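Local coordinates for protein beta-1,4-mannanase (Bacillus subtilis, PDB 2QHA) that probably catalyses the random endo-hydrolysis of beta-1,4-mannosidic linkages in mannans, galactomannans and glucomannans, and carries a bound zinc ion, at residues H1-V6 against T16-L21; A50-S55 against P304-G309; E152-G157 against G207-I212; D277-I282 against A310-H315. One frame throughout, in Å; residues are numbered along the deposited sequence.

Contact 1 (H1-V6 against T16-L21); sequences HTVSPV and TVMNWL
The amide of Asn-19 is the flat group in the middle of this contact, and the extended N-terminal chain runs past it. Val-3 N gives its hydrogen to Asn-19 OD1 at 2.8 Å, a nearly straight bond (172°) whose donor stands 34° out of the carbonyl plane. Thr-2 CA comes in beside the same oxygen, 3.4 Å from Asn-19 OD1. On the other branch of the amide, Asn-19 ND2 donates to water, which in turn donates to His-1 O. The two water sites modelled there lie too close together for both to be full and probably alternate. The Val-3 N-H on OD1 settles which way round the amide lies, and the water on ND2, whichever site is filled, agrees with it. The other flat group, the His-1 imidazole, meets the His-23 ring at a steep angle, its ND1 on the zinc ion. CB of Asn-19 lies against the arm's backbone, with Asn-19 CB 3.5 Å from Val-3 O.

In the fold, this is the N-terminal arm lying across helix 12-22, which comes ahead of the first barrel strand of a (beta/alpha)8 glycoside hydrolase. Val-17 and Met-18 of that helix rest on Ile-212 of strand 211-215. The arm also brings His-1 to the zinc site, which His-23, just after the helix, and Glu-336 complete. Asn-19 O accepts a hydrogen bond from His-23 ND1 and so helps to set that ring.

Further along the arm the contact is apolar. With chi1 at -176°, CG of Met-18 turns away from the backbone N and comes up against the Pro-5 ring, while Pro-5 CG lies 3.9 Å from Met-18 CB.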
loop_
_atom_site.group_PDB
_atom_site.type_symbol
_atom_site.label_atom_id
_atom_site.label_comp_id
_atom_site.label_asym_id
_atom_site.label_seq_id
_atom_site.Cartn_x
_atom_site.Cartn_y
_atom_site.Cartn_z
ATOM N N HIS A 1 -19.168 17.254 2.274
ATOM C CA HIS A 1 -17.953 17.671 3.033
ATOM C C HIS A 1 -16.696 17.458 2.194
ATOM O O HIS A 1 -16.723 16.735 1.192
ATOM C CB HIS A 1 -17.861 16.900 4.357
ATOM C CG HIS A 1 -17.512 15.445 4.212
ATOM N ND1 HIS A 1 -17.867 14.683 3.115
ATOM C CD2 HIS A 1 -16.856 14.608 5.052
ATOM C CE1 HIS A 1 -17.435 13.445 3.282
ATOM N NE2 HIS A 1 -16.824 13.371 4.452
ATOM N N THR A 2 -15.602 18.086 2.602
ATOM C CA THR A 2 -14.318 17.882 1.938
ATOM C C THR A 2 -13.393 17.099 2.865
ATOM O O THR A 2 -13.228 17.449 4.036
ATOM C CB THR A 2 -13.678 19.220 1.432
ATOM O OG1 THR A 2 -12.376 18.970 0.880
ATOM C CG2 THR A 2 -13.571 20.255 2.537
ATOM N N VAL A 3 -12.826 16.015 2.341
ATOM C CA VAL A 3 -11.834 15.240 3.073
ATOM C C VAL A 3 -10.465 15.628 2.517
ATOM O O VAL A 3 -10.192 15.444 1.323
ATOM C CB VAL A 3 -12.085 13.718 2.949
ATOM C CG1 VAL A 3 -10.933 12.924 3.566
ATOM C CG2 VAL A 3 -13.419 13.341 3.589
ATOM N N SER A 4 -9.625 16.190 3.382
ATOM C CA SER A 4 -8.305 16.674 2.978
ATOM C C SER A 4 -7.214 15.659 3.271
ATOM O O SER A 4 -7.281 14.948 4.280
ATOM C CB SER A 4 -7.991 17.981 3.710
ATOM O OG SER A 4 -8.871 19.009 3.278
ATOM N N PRO A 5 -6.191 15.588 2.397
ATOM C CA PRO A 5 -4.997 14.830 2.790
ATOM C C PRO A 5 -4.446 15.320 4.132
ATOM O O PRO A 5 -4.581 16.508 4.463
ATOM C CB PRO A 5 -3.998 15.142 1.672
ATOM C CG PRO A 5 -4.855 15.458 0.481
ATOM C CD PRO A 5 -6.061 16.174 1.050
ATOM N N VAL A 6 -3.828 14.420 4.896
ATOM C CA VAL A 6 -3.218 14.816 6.169
ATOM C C VAL A 6 -2.079 15.823 5.985
ATOM O O VAL A 6 -1.815 16.628 6.878
ATOM C CB VAL A 6 -2.770 13.608 7.035
ATOM C CG1 VAL A 6 -3.981 12.791 7.476
ATOM C CG2 VAL A 6 -1.725 12.731 6.321
ATOM N N THR A 16 -7.566 16.545 -4.645
ATOM C CA THR A 16 -8.747 16.128 -5.405
ATOM C C THR A 16 -8.936 14.611 -5.367
ATOM O O THR A 16 -10.035 14.120 -5.113
ATOM C CB THR A 16 -8.636 16.639 -6.855
ATOM O OG1 THR A 16 -8.639 18.069 -6.825
ATOM C CG2 THR A 16 -9.799 16.152 -7.730
ATOM N N VAL A 17 -7.861 13.874 -5.617
ATOM C CA VAL A 17 -7.933 12.416 -5.585
ATOM C C VAL A 17 -8.340 11.883 -4.204
ATOM O O VAL A 17 -9.201 11.009 -4.105
ATOM C CB VAL A 17 -6.620 11.768 -6.077
ATOM C CG1 VAL A 17 -6.608 10.272 -5.779
ATOM C CG2 VAL A 17 -6.455 12.011 -7.570
ATOM N N MET A 18 -7.756 12.431 -3.140
ATOM C CA MET A 18 -8.067 11.955 -1.791
ATOM C C MET A 18 -9.543 12.180 -1.450
ATOM O O MET A 18 -10.217 11.283 -0.947
ATOM C CB MET A 18 -7.177 12.645 -0.753
ATOM C CG MET A 18 -7.382 12.123 0.668
ATOM S SD MET A 18 -7.005 10.370 0.826
ATOM C CE MET A 18 -8.441 9.736 1.676
ATOM N N ASN A 19 -10.039 13.380 -1.733
ATOM C CA ASN A 19 -11.436 13.710 -1.459
ATOM C C ASN A 19 -12.375 12.799 -2.254
ATOM O O ASN A 19 -13.370 12.287 -1.727
ATOM C CB ASN A 19 -11.694 15.185 -1.785
ATOM C CG ASN A 19 -13.089 15.636 -1.404
ATOM O OD1 ASN A 19 -13.529 15.441 -0.273
ATOM N ND2 ASN A 19 -13.787 16.255 -2.347
ATOM N N TRP A 20 -12.025 12.571 -3.517
ATOM C CA TRP A 20 -12.820 11.727 -4.401
ATOM C C TRP A 20 -12.852 10.290 -3.872
ATOM O O TRP A 20 -13.920 9.678 -3.785
ATOM C CB TRP A 20 -12.255 11.813 -5.819
ATOM C CG TRP A 20 -12.990 11.037 -6.867
ATOM C CD1 TRP A 20 -14.040 11.472 -7.624
ATOM C CD2 TRP A 20 -12.717 9.695 -7.284
ATOM N NE1 TRP A 20 -14.437 10.480 -8.501
ATOM C CE2 TRP A 20 -13.638 9.380 -8.311
ATOM C CE3 TRP A 20 -11.775 8.730 -6.896
ATOM C CZ2 TRP A 20 -13.650 8.139 -8.945
ATOM C CZ3 TRP A 20 -11.782 7.495 -7.530
ATOM C CH2 TRP A 20 -12.722 7.205 -8.534
ATOM N N LEU A 21 -11.693 9.757 -3.491
ATOM C CA LEU A 21 -11.642 8.398 -2.946
ATOM C C LEU A 21 -12.517 8.253 -1.708
ATOM O O LEU A 21 -13.228 7.260 -1.549
ATOM C CB LEU A 21 -10.210 7.999 -2.593
ATOM C CG LEU A 21 -9.250 7.736 -3.750
ATOM C CD1 LEU A 21 -7.855 7.605 -3.178
ATOM C CD2 LEU A 21 -9.632 6.480 -4.539
HETATM O O HOH W 1 -15.848 18.452 -1.243
HETATM O O HOH W 2 -16.873 16.537 -1.692
#

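Contact 2 (A50-S55 against P304-G309); sequences ADRIRS and PAVNKG
Arg-52 leans off helix 48-57 onto the turn at Pro-304 to Val-306 and touches it along its length. Its CB meets the methyl of Ala-305, with Arg-52 CB 3.9 Å from Ala-305 CB. From there CG is anti to the carbonyl carbon, and a bend at chi3 (-51°) swings the guanidinium back over the turn, so that the same Ala-305 methyl lies over one face of it. Arg-52 NH1 then comes obliquely to the Val-306 methyl, 3.3 Å from Val-306 CG1, a close approach of a polar nitrogen to carbon. The other terminal nitrogen, NH2, forms a salt bridge with Glu-49 and a hydrogen bond to Asp-300 O, which hold the charged end in place.

One residue on, Ile-53 fills the inner side: its CD1 is 4.1 Å from Pro-304 CB and equally near the backbone nitrogen of Ala-305.

Helix 48-57 follows the first barrel strand, 32-40, and the turn follows the last, 292-297. These strands pair in parallel, so the contact sits outside the seam where the barrel closes, with Ile-53 also on Tyr-314 of helix 310-315 and Pro-304 on Tyr-278 of helix 278-288.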
loop_
_atom_site.group_PDB
_atom_site.type_symbol
_atom_site.label_atom_id
_atom_site.label_comp_id
_atom_site.label_asym_id
_atom_site.label_seq_id
_atom_site.Cartn_x
_atom_site.Cartn_y
_atom_site.Cartn_z
ATOM N N ALA A 50 -0.702 -6.301 -15.309
ATOM C CA ALA A 50 -1.812 -5.524 -15.880
ATOM C C ALA A 50 -2.299 -6.164 -17.183
ATOM O O ALA A 50 -3.508 -6.256 -17.413
ATOM C CB ALA A 50 -1.413 -4.068 -16.111
ATOM N N ASP A 51 -1.357 -6.625 -18.006
ATOM C CA ASP A 51 -1.697 -7.264 -19.288
ATOM C C ASP A 51 -2.448 -8.580 -19.099
ATOM O O ASP A 51 -3.389 -8.857 -19.846
ATOM C CB ASP A 51 -0.447 -7.495 -20.144
ATOM C CG ASP A 51 0.205 -6.202 -20.614
ATOM O OD1 ASP A 51 -0.444 -5.131 -20.588
ATOM O OD2 ASP A 51 1.388 -6.265 -21.017
ATOM N N ARG A 52 -2.035 -9.394 -18.122
ATOM C CA ARG A 52 -2.748 -10.648 -17.794
ATOM C C ARG A 52 -4.189 -10.343 -17.396
ATOM O O ARG A 52 -5.123 -11.047 -17.779
ATOM C CB ARG A 52 -2.069 -11.413 -16.639
ATOM C CG ARG A 52 -0.759 -12.106 -16.985
ATOM C CD ARG A 52 -0.415 -13.253 -16.010
ATOM N NE ARG A 52 -0.460 -12.940 -14.569
ATOM C CZ ARG A 52 -0.198 -13.843 -13.620
ATOM N NH1 ARG A 52 0.134 -15.080 -13.978
ATOM N NH2 ARG A 52 -0.252 -13.531 -12.323
ATOM N N ILE A 53 -4.360 -9.297 -16.590
ATOM C CA ILE A 53 -5.689 -8.904 -16.139
ATOM C C ILE A 53 -6.557 -8.424 -17.312
ATOM O O ILE A 53 -7.726 -8.815 -17.427
ATOM C CB ILE A 53 -5.598 -7.841 -15.012
ATOM C CG1 ILE A 53 -4.974 -8.454 -13.742
ATOM C CG2 ILE A 53 -6.958 -7.220 -14.743
ATOM C CD1 ILE A 53 -5.855 -9.401 -12.957
ATOM N N ARG A 54 -5.979 -7.605 -18.193
ATOM C CA ARG A 54 -6.712 -7.113 -19.362
ATOM C C ARG A 54 -7.087 -8.263 -20.306
ATOM O O ARG A 54 -8.185 -8.279 -20.851
ATOM C CB ARG A 54 -5.914 -6.033 -20.088
ATOM C CG ARG A 54 -6.719 -5.270 -21.151
ATOM C CD ARG A 54 -6.007 -4.012 -21.622
ATOM N NE ARG A 54 -4.850 -4.294 -22.472
ATOM C CZ ARG A 54 -3.585 -4.300 -22.056
ATOM N NH1 ARG A 54 -3.287 -4.041 -20.787
ATOM N NH2 ARG A 54 -2.609 -4.564 -22.917
ATOM N N SER A 55 -6.189 -9.235 -20.460
ATOM C CA SER A 55 -6.475 -10.426 -21.262
ATOM C C SER A 55 -7.642 -11.215 -20.672
ATOM O O SER A 55 -8.498 -11.729 -21.398
ATOM C CB SER A 55 -5.231 -11.302 -21.332
ATOM O OG SER A 55 -4.217 -10.712 -22.116
ATOM N N PRO A 304 -5.930 -12.621 -9.668
ATOM C CA PRO A 304 -7.200 -13.066 -10.240
ATOM C C PRO A 304 -7.035 -13.760 -11.593
ATOM O O PRO A 304 -7.850 -14.627 -11.928
ATOM C CB PRO A 304 -7.990 -11.767 -10.396
ATOM C CG PRO A 304 -7.431 -10.861 -9.315
ATOM C CD PRO A 304 -5.957 -11.196 -9.281
ATOM N N ALA A 305 -5.986 -13.402 -12.338
ATOM C CA ALA A 305 -5.776 -13.975 -13.673
ATOM C C ALA A 305 -5.429 -15.462 -13.641
ATOM O O ALA A 305 -5.576 -16.155 -14.651
ATOM C CB ALA A 305 -4.709 -13.198 -14.437
ATOM N N VAL A 306 -4.960 -15.955 -12.499
ATOM C CA VAL A 306 -4.645 -17.383 -12.362
ATOM C C VAL A 306 -5.497 -18.050 -11.290
ATOM O O VAL A 306 -5.165 -19.129 -10.796
ATOM C CB VAL A 306 -3.135 -17.661 -12.121
ATOM C CG1 VAL A 306 -2.311 -17.172 -13.305
ATOM C CG2 VAL A 306 -2.655 -17.002 -10.841
ATOM N N ASN A 307 -6.606 -17.400 -10.956
ATOM C CA ASN A 307 -7.579 -17.958 -10.039
ATOM C C ASN A 307 -8.952 -17.875 -10.687
ATOM O O ASN A 307 -9.069 -17.441 -11.841
ATOM C CB ASN A 307 -7.521 -17.222 -8.689
ATOM C CG ASN A 307 -6.317 -17.646 -7.851
ATOM O OD1 ASN A 307 -6.339 -18.688 -7.188
ATOM N ND2 ASN A 307 -5.250 -16.851 -7.901
ATOM N N LYS A 308 -9.984 -18.305 -9.979
ATOM C CA LYS A 308 -11.333 -18.212 -10.522
ATOM C C LYS A 308 -11.899 -16.827 -10.234
ATOM O O LYS A 308 -11.446 -16.137 -9.305
ATOM C CB LYS A 308 -12.238 -19.299 -9.926
ATOM C CG LYS A 308 -11.858 -20.723 -10.319
ATOM C CD LYS A 308 -12.875 -21.726 -9.788
ATOM C CE LYS A 308 -12.349 -23.157 -9.862
ATOM N NZ LYS A 308 -12.019 -23.585 -11.252
ATOM N N GLY A 309 -12.876 -16.418 -11.040
ATOM C CA GLY A 309 -13.698 -15.245 -10.736
ATOM C C GLY A 309 -13.171 -13.883 -11.137
ATOM O O GLY A 309 -13.708 -12.865 -10.691
#

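Contact 3 (E152-G157 against G207-I212); sequences ELENQG and GLDHLI
Two acids meet here with their carboxylates nearly coplanar (planes 21° apart): Glu-154 OE2 lies 2.5 Å from Asp-209 OD1. At that distance one of the groups probably holds a proton, since two full charges would repel. A water bridges the pair, donating to Glu-154 OE2 at 2.8 Å and to Asp-209 OD2 at 2.6 Å.

Behind the acids, the aliphatic part of Glu-154 covers His-210. Glu-154 CB sits 3.5 Å from the ring centroid, 7° off the normal, a CH-pi contact over the centre of the face. A bend at chi2 (-87°) then turns the Glu-154 carboxylate away toward Asp-209, nearly perpendicular to the imidazole. Leu-211 CD2 lies on the opposite face, near the rim, and Leu-208 CB meets the ring's edge in plane. His-210 NE2 makes a weak hydrogen bond to Leu-150 O, while ND1 is buried without a partner. Cutting the His-210 side chain back to an alanine removes the ring that Glu-154 CB and Leu-211 CD2 enclose, and would probably open a gap between them and cost Leu-150 O its weak donor.

The helix 134-155 ends right here in a Schellman motif with Gly-157, at positive phi, as its C-prime residue, and the chain turns into strand 160-163. Helix end and incoming strand 211-215 thus meet at the N-terminal rim of the strands, the face of a (beta/alpha)8 barrel turned away from catalysis.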
loop_
_atom_site.group_PDB
_atom_site.type_symbol
_atom_site.label_atom_id
_atom_site.label_comp_id
_atom_site.label_asym_id
_atom_site.label_seq_id
_atom_site.Cartn_x
_atom_site.Cartn_y
_atom_site.Cartn_z
ATOM N N GLU A 152 10.589 12.318 -8.448
ATOM C CA GLU A 152 10.381 12.235 -9.895
ATOM C C GLU A 152 8.887 12.253 -10.245
ATOM O O GLU A 152 8.465 12.914 -11.209
ATOM C CB GLU A 152 11.036 10.973 -10.451
ATOM C CG GLU A 152 10.952 10.843 -11.963
ATOM C CD GLU A 152 11.657 9.608 -12.513
ATOM O OE1 GLU A 152 12.056 8.718 -11.716
ATOM O OE2 GLU A 152 11.807 9.533 -13.761
ATOM N N LEU A 153 8.087 11.541 -9.453
ATOM C CA LEU A 153 6.636 11.512 -9.658
ATOM C C LEU A 153 6.000 12.845 -9.264
ATOM O O LEU A 153 5.079 13.323 -9.943
ATOM C CB LEU A 153 6.000 10.334 -8.903
ATOM C CG LEU A 153 6.634 8.956 -9.188
ATOM C CD1 LEU A 153 6.086 7.914 -8.225
ATOM C CD2 LEU A 153 6.430 8.501 -10.609
ATOM N N GLU A 154 6.510 13.456 -8.189
ATOM C CA GLU A 154 6.001 14.748 -7.710
ATOM C C GLU A 154 6.205 15.822 -8.783
ATOM O O GLU A 154 5.341 16.669 -8.969
ATOM C CB GLU A 154 6.678 15.163 -6.389
ATOM C CG GLU A 154 5.982 16.311 -5.627
ATOM C CD GLU A 154 6.416 17.716 -6.066
ATOM O OE1 GLU A 154 7.304 17.845 -6.928
ATOM O OE2 GLU A 154 5.848 18.704 -5.549
ATOM N N ASN A 155 7.341 15.771 -9.485
ATOM C CA ASN A 155 7.637 16.731 -10.557
ATOM C C ASN A 155 6.541 16.793 -11.611
ATOM O O ASN A 155 6.314 17.841 -12.217
ATOM C CB ASN A 155 8.950 16.374 -11.263
ATOM C CG ASN A 155 10.165 16.580 -10.393
ATOM O OD1 ASN A 155 10.121 17.283 -9.387
ATOM N ND2 ASN A 155 11.269 15.955 -10.785
ATOM N N GLN A 156 5.893 15.654 -11.839
ATOM C CA GLN A 156 4.836 15.540 -12.843
ATOM C C GLN A 156 3.425 15.599 -12.239
ATOM O O GLN A 156 2.433 15.383 -12.942
ATOM C CB GLN A 156 5.020 14.256 -13.660
ATOM C CG GLN A 156 6.398 14.122 -14.317
ATOM C CD GLN A 156 6.789 15.331 -15.159
ATOM O OE1 GLN A 156 5.963 15.896 -15.881
ATOM N NE2 GLN A 156 8.061 15.723 -15.077
ATOM N N GLY A 157 3.337 15.882 -10.939
ATOM C CA GLY A 157 2.049 16.022 -10.274
ATOM C C GLY A 157 1.285 14.719 -10.128
ATOM O O GLY A 157 0.061 14.729 -10.017
ATOM N N GLY A 207 9.680 17.752 1.327
ATOM C CA GLY A 207 8.557 18.487 0.757
ATOM C C GLY A 207 7.737 17.709 -0.253
ATOM O O GLY A 207 7.220 18.284 -1.213
ATOM N N LEU A 208 7.605 16.402 -0.039
ATOM C CA LEU A 208 6.850 15.569 -0.970
ATOM C C LEU A 208 5.362 15.709 -0.706
ATOM O O LEU A 208 4.849 15.226 0.310
ATOM C CB LEU A 208 7.303 14.115 -0.877
ATOM C CG LEU A 208 8.771 13.893 -1.276
ATOM C CD1 LEU A 208 9.207 12.475 -0.939
ATOM C CD2 LEU A 208 9.008 14.178 -2.759
ATOM N N ASP A 209 4.682 16.379 -1.635
ATOM C CA ASP A 209 3.303 16.823 -1.433
ATOM C C ASP A 209 2.294 16.101 -2.333
ATOM O O ASP A 209 1.175 16.575 -2.534
ATOM C CB ASP A 209 3.218 18.345 -1.613
ATOM C CG ASP A 209 3.829 18.822 -2.912
ATOM O OD1 ASP A 209 4.219 17.983 -3.748
ATOM O OD2 ASP A 209 3.904 20.056 -3.102
ATOM N N HIS A 210 2.702 14.949 -2.853
ATOM C CA HIS A 210 1.871 14.143 -3.749
ATOM C C HIS A 210 1.532 12.774 -3.162
ATOM O O HIS A 210 1.077 11.883 -3.886
ATOM C CB HIS A 210 2.585 13.966 -5.087
ATOM C CG HIS A 210 3.853 13.177 -4.988
ATOM N ND1 HIS A 210 4.778 13.369 -3.980
ATOM C CD2 HIS A 210 4.359 12.204 -5.781
ATOM C CE1 HIS A 210 5.794 12.545 -4.159
ATOM N NE2 HIS A 210 5.563 11.821 -5.240
ATOM N N LEU A 211 1.728 12.617 -1.852
ATOM C CA LEU A 211 1.575 11.321 -1.191
ATOM C C LEU A 211 0.293 11.223 -0.384
ATOM O O LEU A 211 -0.065 12.139 0.375
ATOM C CB LEU A 211 2.773 11.027 -0.266
ATOM C CG LEU A 211 4.167 11.094 -0.901
ATOM C CD1 LEU A 211 5.289 10.822 0.114
ATOM C CD2 LEU A 211 4.267 10.125 -2.071
ATOM N N ILE A 212 -0.375 10.085 -0.554
ATOM C CA ILE A 212 -1.531 9.687 0.235
ATOM C C ILE A 212 -1.045 8.503 1.068
ATOM O O ILE A 212 -0.618 7.476 0.516
ATOM C CB ILE A 212 -2.708 9.278 -0.685
ATOM C CG1 ILE A 212 -3.257 10.509 -1.419
ATOM C CG2 ILE A 212 -3.793 8.558 0.122
ATOM C CD1 ILE A 212 -4.251 10.191 -2.540
HETATM O O HOH W 3 4.204 20.928 -5.575
#

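Contact 4 (D277-I282 against A310-H315); sequences DYSLFI and ASALYH
Apolar contacts do most of the work, and Leu-313 makes the greater part of them. Its chi1 at 177° and chi2 near 65° together turn both methyls toward helix 278-288. The Leu-313 and Tyr-278 side chains lie side by side, pointing the same way, with Leu-313 CD2 3.7 Å from Tyr-278 CD2, obliquely placed to the ring. Leu-313 CD1 lies at the edge of the Phe-281 ring, near its plane, 4.1 Å from Phe-281 CD2, and it also meets Ile-282 CB at 3.9 Å. A serine in place of this leucine would probably open a gap between helix 310-315 and the side chains of Tyr-278, Phe-281 and Ile-282, letting them shift. Beside it, small residues let the backbones come close: Ser-279 CB is 3.7 Å from Ala-312 CB.

The helices are neighbours on the outside of the (beta/alpha)8 barrel. Helix 278-288 links strands 262-269 and 292-297, and helix 310-315 follows the latter, so both run the same way; over these short segments their axes are 25° apart and 7.8 Å from each other at closest approach. Inward, Leu-313 touches Phe-295, and Phe-281 meets the Phe-264 ring edge to face.

No hydrogen bond crosses between the two segments; one caps the start of helix 278-288. Asp-277 is its N-cap: Asp-277 OD2 accepts from Ser-279 N at 2.9 Å, the donor standing above the carboxylate plane. Separately, the hydroxyl of Tyr-278 is hydrogen-bonded to Trp-302 O, which pins the far end of the ring.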
loop_
_atom_site.group_PDB
_atom_site.type_symbol
_atom_site.label_atom_id
_atom_site.label_comp_id
_atom_site.label_asym_id
_atom_site.label_seq_id
_atom_site.Cartn_x
_atom_site.Cartn_y
_atom_site.Cartn_z
ATOM N N ASP A 277 -11.864 -18.347 -5.452
ATOM C CA ASP A 277 -12.828 -17.676 -6.312
ATOM C C ASP A 277 -12.986 -16.206 -5.937
ATOM O O ASP A 277 -13.581 -15.868 -4.906
ATOM C CB ASP A 277 -14.176 -18.406 -6.260
ATOM C CG ASP A 277 -15.168 -17.900 -7.295
ATOM O OD1 ASP A 277 -16.212 -18.559 -7.468
ATOM O OD2 ASP A 277 -14.922 -16.856 -7.940
ATOM N N TYR A 278 -12.459 -15.324 -6.784
ATOM C CA TYR A 278 -12.581 -13.887 -6.538
ATOM C C TYR A 278 -14.010 -13.341 -6.591
ATOM O O TYR A 278 -14.257 -12.233 -6.127
ATOM C CB TYR A 278 -11.657 -13.083 -7.462
ATOM C CG TYR A 278 -10.260 -12.916 -6.916
ATOM C CD1 TYR A 278 -9.222 -13.767 -7.302
ATOM C CD2 TYR A 278 -9.981 -11.915 -5.982
ATOM C CE1 TYR A 278 -7.934 -13.613 -6.785
ATOM C CE2 TYR A 278 -8.695 -11.748 -5.469
ATOM C CZ TYR A 278 -7.680 -12.601 -5.864
ATOM O OH TYR A 278 -6.408 -12.430 -5.352
ATOM N N SER A 279 -14.946 -14.101 -7.158
ATOM C CA SER A 279 -16.355 -13.702 -7.120
ATOM C C SER A 279 -16.853 -13.591 -5.682
ATOM O O SER A 279 -17.690 -12.745 -5.368
ATOM C CB SER A 279 -17.252 -14.678 -7.894
ATOM O OG SER A 279 -18.603 -14.264 -7.803
ATOM N N LEU A 280 -16.336 -14.460 -4.819
ATOM C CA LEU A 280 -16.716 -14.468 -3.410
ATOM C C LEU A 280 -16.122 -13.276 -2.680
ATOM O O LEU A 280 -16.718 -12.764 -1.730
ATOM C CB LEU A 280 -16.270 -15.769 -2.740
ATOM C CG LEU A 280 -16.881 -17.065 -3.283
ATOM C CD1 LEU A 280 -16.091 -18.254 -2.775
ATOM C CD2 LEU A 280 -18.336 -17.184 -2.908
ATOM N N PHE A 281 -14.945 -12.837 -3.125
ATOM C CA PHE A 281 -14.324 -11.656 -2.534
ATOM C C PHE A 281 -15.119 -10.371 -2.802
ATOM O O PHE A 281 -15.395 -9.608 -1.874
ATOM C CB PHE A 281 -12.863 -11.519 -2.985
ATOM C CG PHE A 281 -12.184 -10.279 -2.466
ATOM C CD1 PHE A 281 -11.954 -10.111 -1.101
ATOM C CD2 PHE A 281 -11.784 -9.276 -3.343
ATOM C CE1 PHE A 281 -11.333 -8.969 -0.619
ATOM C CE2 PHE A 281 -11.146 -8.137 -2.873
ATOM C CZ PHE A 281 -10.931 -7.978 -1.504
ATOM N N ILE A 282 -15.516 -10.130 -4.052
ATOM C CA ILE A 282 -16.315 -8.939 -4.320
ATOM C C ILE A 282 -17.690 -9.010 -3.641
ATOM O O ILE A 282 -18.194 -8.005 -3.155
ATOM C CB ILE A 282 -16.379 -8.577 -5.842
ATOM C CG1 ILE A 282 -16.998 -7.187 -6.069
ATOM C CG2 ILE A 282 -17.146 -9.620 -6.649
ATOM C CD1 ILE A 282 -16.204 -6.025 -5.462
ATOM N N ALA A 310 -12.138 -13.842 -11.978
ATOM C CA ALA A 310 -11.593 -12.560 -12.439
ATOM C C ALA A 310 -12.651 -11.710 -13.140
ATOM O O ALA A 310 -12.740 -10.506 -12.901
ATOM C CB ALA A 310 -10.386 -12.774 -13.341
ATOM N N SER A 311 -13.458 -12.326 -14.000
ATOM C CA SER A 311 -14.501 -11.589 -14.704
ATOM C C SER A 311 -15.545 -11.012 -13.748
ATOM O O SER A 311 -15.874 -9.831 -13.830
ATOM C CB SER A 311 -15.155 -12.457 -15.784
ATOM O OG SER A 311 -14.189 -12.796 -16.756
ATOM N N ALA A 312 -16.039 -11.837 -12.825
ATOM C CA ALA A 312 -16.998 -11.368 -11.834
ATOM C C ALA A 312 -16.420 -10.235 -10.984
ATOM O O ALA A 312 -17.121 -9.266 -10.646
ATOM C CB ALA A 312 -17.446 -12.522 -10.948
ATOM N N LEU A 313 -15.144 -10.371 -10.631
ATOM C CA LEU A 313 -14.470 -9.362 -9.826
ATOM C C LEU A 313 -14.399 -8.034 -10.569
ATOM O O LEU A 313 -14.743 -6.989 -10.013
ATOM C CB LEU A 313 -13.065 -9.841 -9.464
ATOM C CG LEU A 313 -12.182 -8.870 -8.683
ATOM C CD1 LEU A 313 -12.769 -8.595 -7.298
ATOM C CD2 LEU A 313 -10.778 -9.438 -8.596
ATOM N N TYR A 314 -13.962 -8.083 -11.826
ATOM C CA TYR A 314 -13.732 -6.864 -12.593
ATOM C C TYR A 314 -14.971 -6.247 -13.222
ATOM O O TYR A 314 -14.978 -5.055 -13.538
ATOM C CB TYR A 314 -12.621 -7.074 -13.632
ATOM C CG TYR A 314 -11.251 -6.809 -13.063
ATOM C CD1 TYR A 314 -10.631 -7.727 -12.213
ATOM C CD2 TYR A 314 -10.583 -5.627 -13.349
ATOM C CE1 TYR A 314 -9.379 -7.465 -11.664
ATOM C CE2 TYR A 314 -9.330 -5.360 -12.805
ATOM C CZ TYR A 314 -8.735 -6.280 -11.963
ATOM O OH TYR A 314 -7.485 -6.014 -11.426
ATOM N N HIS A 315 -16.016 -7.056 -13.393
ATOM C CA HIS A 315 -17.235 -6.586 -14.040
ATOM C C HIS A 315 -18.397 -6.351 -13.094
ATOM O O HIS A 315 -19.483 -5.954 -13.532
ATOM C CB HIS A 315 -17.619 -7.518 -15.184
ATOM C CG HIS A 315 -16.667 -7.449 -16.331
ATOM N ND1 HIS A 315 -16.727 -6.447 -17.277
ATOM C CD2 HIS A 315 -15.603 -8.218 -16.661
ATOM C CE1 HIS A 315 -15.756 -6.621 -18.156
ATOM N NE2 HIS A 315 -15.064 -7.693 -17.809
#

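In the fold
The four contacts form two touching pairs on a (beta/alpha)8 barrel. Contacts 2 and 4, with centres 10 Å apart, interlock in sequence: the turn 304-309 runs straight into helix 310-315, Lys-308 O lies 2.8 Å from Tyr-278 N, a probable hydrogen bond, and Gly-309 CA is 3.5 Å from Asp-277 OD2. They are nearest to the probable catalytic centre: Tyr-278 is about 9 Å, side chain to side chain, from Glu-266, the predicted nucleophile, and Pro-304 about 11 Å. Contacts 1 and 3, centres 16 Å apart, meet where Met-18 SD lies 3.8 Å from Ile-212 CG2. Contact 1 holds the zinc ligand His-1; its centre is 30 Å from that of contact 2.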